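PDB 3HE1: major exported protein from Pseudomonas aeruginosa, which is a secreted Hcp-family protein that probably assembles into hexameric rings forming the tube of the type VI secretion system. Local coordinates for residues T25-Q36 with E111-R122. Sequence-based numbering, arbitrary orientation.
Sequences TPAYMSITGTKQ and ERLTKVEIQWYR
Glu111 OE2 takes two backbone N-H groups from the turn after strand 27-33: Lys35 N at 3.1 Å and Gln36 N at 3.3 Å, both from the same face of the carboxylate, well out of its plane. These bonds close one end of an antiparallel pair, 27-33 with 115-122, in the Hcp beta-sheet. OE1 receives Gln36 NE2 on its syn lone pair, within the amide plane; with both oxygens bound, the carboxylate's rotation is fixed. NE2 also reaches Leu102 O of helix 100-109. With CG anti to the backbone N (chi1 173°) and the chain extended beyond it, Glu111 reaches the turn. Beside it, Arg112 O accepts both Thr34 N and Thr34 OG1, the latter at 2.8 Å. A classic beta bulge sets Thr114 and Lys115 opposite Thr32. On the apolar face the selenomethionine Met29, extended through chi1 and chi2, lays SE against Val116 CG1 and Ile118 CD1, while Ile31 CG2 presses on Leu113 CG. On the other, Glu117 forms a salt bridge to Lys115 NZ through OE1 and accepts a hydrogen bond from Gln119 NE2 at OE2. Beyond it, Tyr28 turns its edge toward the face of Tyr121 in an offset edge-to-face pair, Tyr28 CD2 3.8 Å from Tyr121 CE2.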
loop_
_atom_site.group_PDB
_atom_site.type_symbol
_atom_site.label_atom_id
_atom_site.label_comp_id
_atom_site.label_asym_id
_atom_site.label_seq_id
_atom_site.Cartn_x
_atom_site.Cartn_y
_atom_site.Cartn_z
ATOM N N THR A 25 -16.461 15.225 -14.227
ATOM C CA THR A 25 -15.765 14.865 -15.449
ATOM C C THR A 25 -15.930 13.368 -15.692
ATOM O O THR A 25 -14.941 12.633 -15.670
ATOM C CB THR A 25 -14.281 15.175 -15.315
ATOM O OG1 THR A 25 -13.750 14.448 -14.198
ATOM C CG2 THR A 25 -14.087 16.657 -15.069
ATOM N N PRO A 26 -17.185 12.907 -15.906
ATOM C CA PRO A 26 -17.457 11.487 -16.130
ATOM C C PRO A 26 -17.468 11.202 -17.615
ATOM O O PRO A 26 -17.520 12.124 -18.427
ATOM C CB PRO A 26 -18.873 11.351 -15.610
ATOM C CG PRO A 26 -19.508 12.592 -16.158
ATOM C CD PRO A 26 -18.431 13.687 -16.047
ATOM N N ALA A 27 -17.395 9.926 -17.960
ATOM C CA ALA A 27 -17.573 9.485 -19.326
ATOM C C ALA A 27 -18.938 8.806 -19.380
ATOM O O ALA A 27 -19.457 8.345 -18.346
ATOM C CB ALA A 27 -16.466 8.524 -19.714
ATOM N N TYR A 28 -19.544 8.782 -20.562
ATOM C CA TYR A 28 -20.783 8.032 -20.764
ATOM C C TYR A 28 -20.537 7.128 -21.937
ATOM O O TYR A 28 -19.747 7.466 -22.807
ATOM C CB TYR A 28 -21.979 8.958 -21.005
ATOM C CG TYR A 28 -22.393 9.704 -19.758
ATOM C CD1 TYR A 28 -23.215 9.103 -18.811
ATOM C CD2 TYR A 28 -21.938 10.998 -19.508
ATOM C CE1 TYR A 28 -23.584 9.769 -17.656
ATOM C CE2 TYR A 28 -22.307 11.680 -18.353
ATOM C CZ TYR A 28 -23.129 11.057 -17.432
ATOM O OH TYR A 28 -23.504 11.719 -16.280
HETATM N N MSE A 29 -21.183 5.974 -21.961
HETATM C CA MSE A 29 -20.883 4.990 -22.995
HETATM C C MSE A 29 -22.147 4.432 -23.642
HETATM O O MSE A 29 -23.230 4.481 -23.078
HETATM C CB MSE A 29 -20.020 3.860 -22.413
HETATM C CG MSE A 29 -19.666 2.706 -23.371
HETATM SE SE MSE A 29 -18.644 1.371 -22.382
HETATM C CE MSE A 29 -19.632 1.568 -20.710
ATOM N N SER A 30 -21.998 3.912 -24.846
ATOM C CA SER A 30 -23.094 3.246 -25.507
ATOM C C SER A 30 -22.568 1.932 -26.020
ATOM O O SER A 30 -21.413 1.830 -26.462
ATOM C CB SER A 30 -23.651 4.090 -26.662
ATOM O OG SER A 30 -22.695 4.249 -27.699
ATOM N N ILE A 31 -23.410 0.917 -25.933
ATOM C CA ILE A 31 -23.083 -0.346 -26.547
ATOM C C ILE A 31 -24.199 -0.804 -27.465
ATOM O O ILE A 31 -25.365 -0.744 -27.118
ATOM C CB ILE A 31 -22.748 -1.406 -25.502
ATOM C CG1 ILE A 31 -21.612 -0.872 -24.608
ATOM C CG2 ILE A 31 -22.396 -2.723 -26.202
ATOM C CD1 ILE A 31 -21.115 -1.818 -23.523
ATOM N N THR A 32 -23.820 -1.203 -28.670
ATOM C CA THR A 32 -24.732 -1.878 -29.583
ATOM C C THR A 32 -24.157 -3.250 -29.871
ATOM O O THR A 32 -23.035 -3.362 -30.381
ATOM C CB THR A 32 -24.908 -1.123 -30.919
ATOM O OG1 THR A 32 -25.558 0.128 -30.681
ATOM C CG2 THR A 32 -25.758 -1.943 -31.890
ATOM N N GLY A 33 -24.915 -4.290 -29.527
ATOM C CA GLY A 33 -24.480 -5.657 -29.750
ATOM C C GLY A 33 -25.168 -6.251 -30.965
ATOM O O GLY A 33 -26.338 -5.983 -31.219
ATOM N N THR A 34 -24.439 -7.058 -31.722
ATOM C CA THR A 34 -25.000 -7.697 -32.905
ATOM C C THR A 34 -26.308 -8.425 -32.591
ATOM O O THR A 34 -27.240 -8.439 -33.405
ATOM C CB THR A 34 -23.999 -8.689 -33.548
ATOM O OG1 THR A 34 -23.335 -9.440 -32.524
ATOM C CG2 THR A 34 -22.969 -7.943 -34.390
ATOM N N LYS A 35 -26.375 -9.017 -31.404
ATOM C CA LYS A 35 -27.550 -9.779 -31.001
ATOM C C LYS A 35 -28.558 -8.945 -30.220
ATOM O O LYS A 35 -29.760 -9.048 -30.451
ATOM C CB LYS A 35 -27.143 -11.008 -30.188
ATOM C CG LYS A 35 -26.368 -12.040 -30.989
ATOM C CD LYS A 35 -24.898 -11.650 -31.163
ATOM C CE LYS A 35 -24.185 -12.606 -32.098
ATOM N NZ LYS A 35 -22.750 -12.720 -31.784
ATOM N N GLN A 36 -28.059 -8.109 -29.314
ATOM C CA GLN A 36 -28.912 -7.397 -28.372
ATOM C C GLN A 36 -29.323 -5.976 -28.764
ATOM O O GLN A 36 -30.155 -5.363 -28.092
ATOM C CB GLN A 36 -28.239 -7.351 -27.005
ATOM C CG GLN A 36 -27.909 -8.712 -26.428
ATOM C CD GLN A 36 -27.619 -8.653 -24.935
ATOM O OE1 GLN A 36 -28.466 -8.223 -24.144
ATOM N NE2 GLN A 36 -26.424 -9.093 -24.541
ATOM N N GLU A 111 -20.692 -12.693 -27.630
ATOM C CA GLU A 111 -21.324 -11.814 -28.604
ATOM C C GLU A 111 -20.438 -10.635 -29.043
ATOM O O GLU A 111 -19.988 -9.845 -28.211
ATOM C CB GLU A 111 -22.645 -11.280 -28.040
ATOM C CG GLU A 111 -23.296 -10.219 -28.920
ATOM C CD GLU A 111 -24.400 -9.480 -28.209
ATOM O OE1 GLU A 111 -24.809 -9.940 -27.125
ATOM O OE2 GLU A 111 -24.851 -8.433 -28.715
ATOM N N ARG A 112 -20.200 -10.527 -30.352
ATOM C CA ARG A 112 -19.452 -9.403 -30.910
ATOM C C ARG A 112 -20.219 -8.094 -30.728
ATOM O O ARG A 112 -21.396 -7.988 -31.075
ATOM C CB ARG A 112 -19.124 -9.621 -32.396
ATOM C CG ARG A 112 -18.549 -8.375 -33.098
ATOM C CD ARG A 112 -18.036 -8.650 -34.522
ATOM N NE ARG A 112 -19.073 -9.161 -35.416
ATOM C CZ ARG A 112 -19.929 -8.403 -36.098
ATOM N NH1 ARG A 112 -19.893 -7.081 -35.994
ATOM N NH2 ARG A 112 -20.831 -8.971 -36.888
ATOM N N LEU A 113 -19.545 -7.102 -30.163
ATOM C CA LEU A 113 -20.121 -5.780 -29.962
ATOM C C LEU A 113 -19.876 -4.895 -31.179
ATOM O O LEU A 113 -18.747 -4.442 -31.389
ATOM C CB LEU A 113 -19.449 -5.121 -28.760
ATOM C CG LEU A 113 -20.260 -5.067 -27.493
ATOM C CD1 LEU A 113 -21.262 -6.222 -27.520
ATOM C CD2 LEU A 113 -19.309 -5.111 -26.294
ATOM N N THR A 114 -20.909 -4.618 -31.972
ATOM C CA THR A 114 -20.707 -3.778 -33.169
ATOM C C THR A 114 -20.048 -2.421 -32.883
ATOM O O THR A 114 -19.156 -1.988 -33.620
ATOM C CB THR A 114 -22.000 -3.544 -33.972
ATOM O OG1 THR A 114 -22.265 -4.689 -34.792
ATOM C CG2 THR A 114 -21.837 -2.339 -34.866
ATOM N N LYS A 115 -20.491 -1.753 -31.820
ATOM C CA LYS A 115 -19.876 -0.491 -31.415
ATOM C C LYS A 115 -19.978 -0.222 -29.918
ATOM O O LYS A 115 -21.066 -0.202 -29.351
ATOM C CB LYS A 115 -20.455 0.693 -32.198
ATOM C CG LYS A 115 -19.806 2.021 -31.849
ATOM C CD LYS A 115 -19.918 3.046 -32.990
ATOM C CE LYS A 115 -21.152 3.918 -32.849
ATOM N NZ LYS A 115 -21.005 5.184 -33.627
ATOM N N VAL A 116 -18.822 -0.035 -29.293
ATOM C CA VAL A 116 -18.729 0.518 -27.953
ATOM C C VAL A 116 -18.130 1.891 -28.144
ATOM O O VAL A 116 -17.085 2.027 -28.794
ATOM C CB VAL A 116 -17.769 -0.289 -27.078
ATOM C CG1 VAL A 116 -17.532 0.432 -25.735
ATOM C CG2 VAL A 116 -18.290 -1.709 -26.902
ATOM N N GLU A 117 -18.783 2.909 -27.599
ATOM C CA GLU A 117 -18.329 4.265 -27.822
ATOM C C GLU A 117 -18.368 5.039 -26.538
ATOM O O GLU A 117 -19.439 5.233 -25.971
ATOM C CB GLU A 117 -19.201 4.955 -28.859
ATOM C CG GLU A 117 -19.082 6.469 -28.857
ATOM C CD GLU A 117 -19.640 7.103 -30.127
ATOM O OE1 GLU A 117 -19.430 6.528 -31.220
ATOM O OE2 GLU A 117 -20.286 8.177 -30.033
ATOM N N ILE A 118 -17.182 5.464 -26.102
ATOM C CA ILE A 118 -16.946 6.152 -24.837
ATOM C C ILE A 118 -16.804 7.658 -25.057
ATOM O O ILE A 118 -15.909 8.121 -25.754
ATOM C CB ILE A 118 -15.643 5.658 -24.163
ATOM C CG1 ILE A 118 -15.733 4.185 -23.793
ATOM C CG2 ILE A 118 -15.358 6.448 -22.906
ATOM C CD1 ILE A 118 -16.592 3.939 -22.583
ATOM N N GLN A 119 -17.682 8.420 -24.433
ATOM C CA GLN A 119 -17.696 9.847 -24.621
ATOM C C GLN A 119 -17.201 10.559 -23.381
ATOM O O GLN A 119 -17.758 10.396 -22.298
ATOM C CB GLN A 119 -19.109 10.312 -24.940
ATOM C CG GLN A 119 -19.589 9.871 -26.294
ATOM C CD GLN A 119 -20.776 10.691 -26.762
ATOM O OE1 GLN A 119 -21.348 11.486 -25.997
ATOM N NE2 GLN A 119 -21.155 10.506 -28.025
ATOM N N TRP A 120 -16.171 11.382 -23.557
ATOM C CA TRP A 120 -15.514 12.027 -22.436
ATOM C C TRP A 120 -16.046 13.443 -22.174
ATOM O O TRP A 120 -16.266 14.221 -23.109
ATOM C CB TRP A 120 -14.001 12.030 -22.660
ATOM C CG TRP A 120 -13.414 10.669 -22.993
ATOM C CD1 TRP A 120 -13.471 10.018 -24.198
ATOM C CD2 TRP A 120 -12.679 9.818 -22.115
ATOM N NE1 TRP A 120 -12.819 8.812 -24.119
ATOM C CE2 TRP A 120 -12.315 8.668 -22.852
ATOM C CE3 TRP A 120 -12.287 9.915 -20.772
ATOM C CZ2 TRP A 120 -11.583 7.623 -22.297
ATOM C CZ3 TRP A 120 -11.559 8.872 -20.216
ATOM C CH2 TRP A 120 -11.218 7.740 -20.978
ATOM N N TYR A 121 -16.251 13.766 -20.897
ATOM C CA TYR A 121 -16.791 15.073 -20.502
ATOM C C TYR A 121 -15.892 15.840 -19.522
ATOM O O TYR A 121 -15.170 15.249 -18.710
ATOM C CB TYR A 121 -18.202 14.924 -19.932
ATOM C CG TYR A 121 -19.238 14.586 -20.979
ATOM C CD1 TYR A 121 -20.018 15.582 -21.556
ATOM C CD2 TYR A 121 -19.427 13.270 -21.402
ATOM C CE1 TYR A 121 -20.965 15.279 -22.522
ATOM C CE2 TYR A 121 -20.371 12.958 -22.371
ATOM C CZ TYR A 121 -21.135 13.966 -22.923
ATOM O OH TYR A 121 -22.067 13.662 -23.881
ATOM N N ARG A 122 -15.951 17.166 -19.610
ATOM C CA ARG A 122 -15.113 18.044 -18.804
ATOM C C ARG A 122 -15.835 19.368 -18.583
ATOM O O ARG A 122 -16.811 19.684 -19.272
ATOM C CB ARG A 122 -13.792 18.329 -19.527
ATOM C CG ARG A 122 -13.888 19.540 -20.450
ATOM C CD ARG A 122 -12.708 19.664 -21.383
ATOM N NE ARG A 122 -12.875 20.779 -22.313
ATOM C CZ ARG A 122 -12.026 21.067 -23.297
ATOM N NH1 ARG A 122 -10.942 20.322 -23.479
ATOM N NH2 ARG A 122 -12.253 22.104 -24.091
#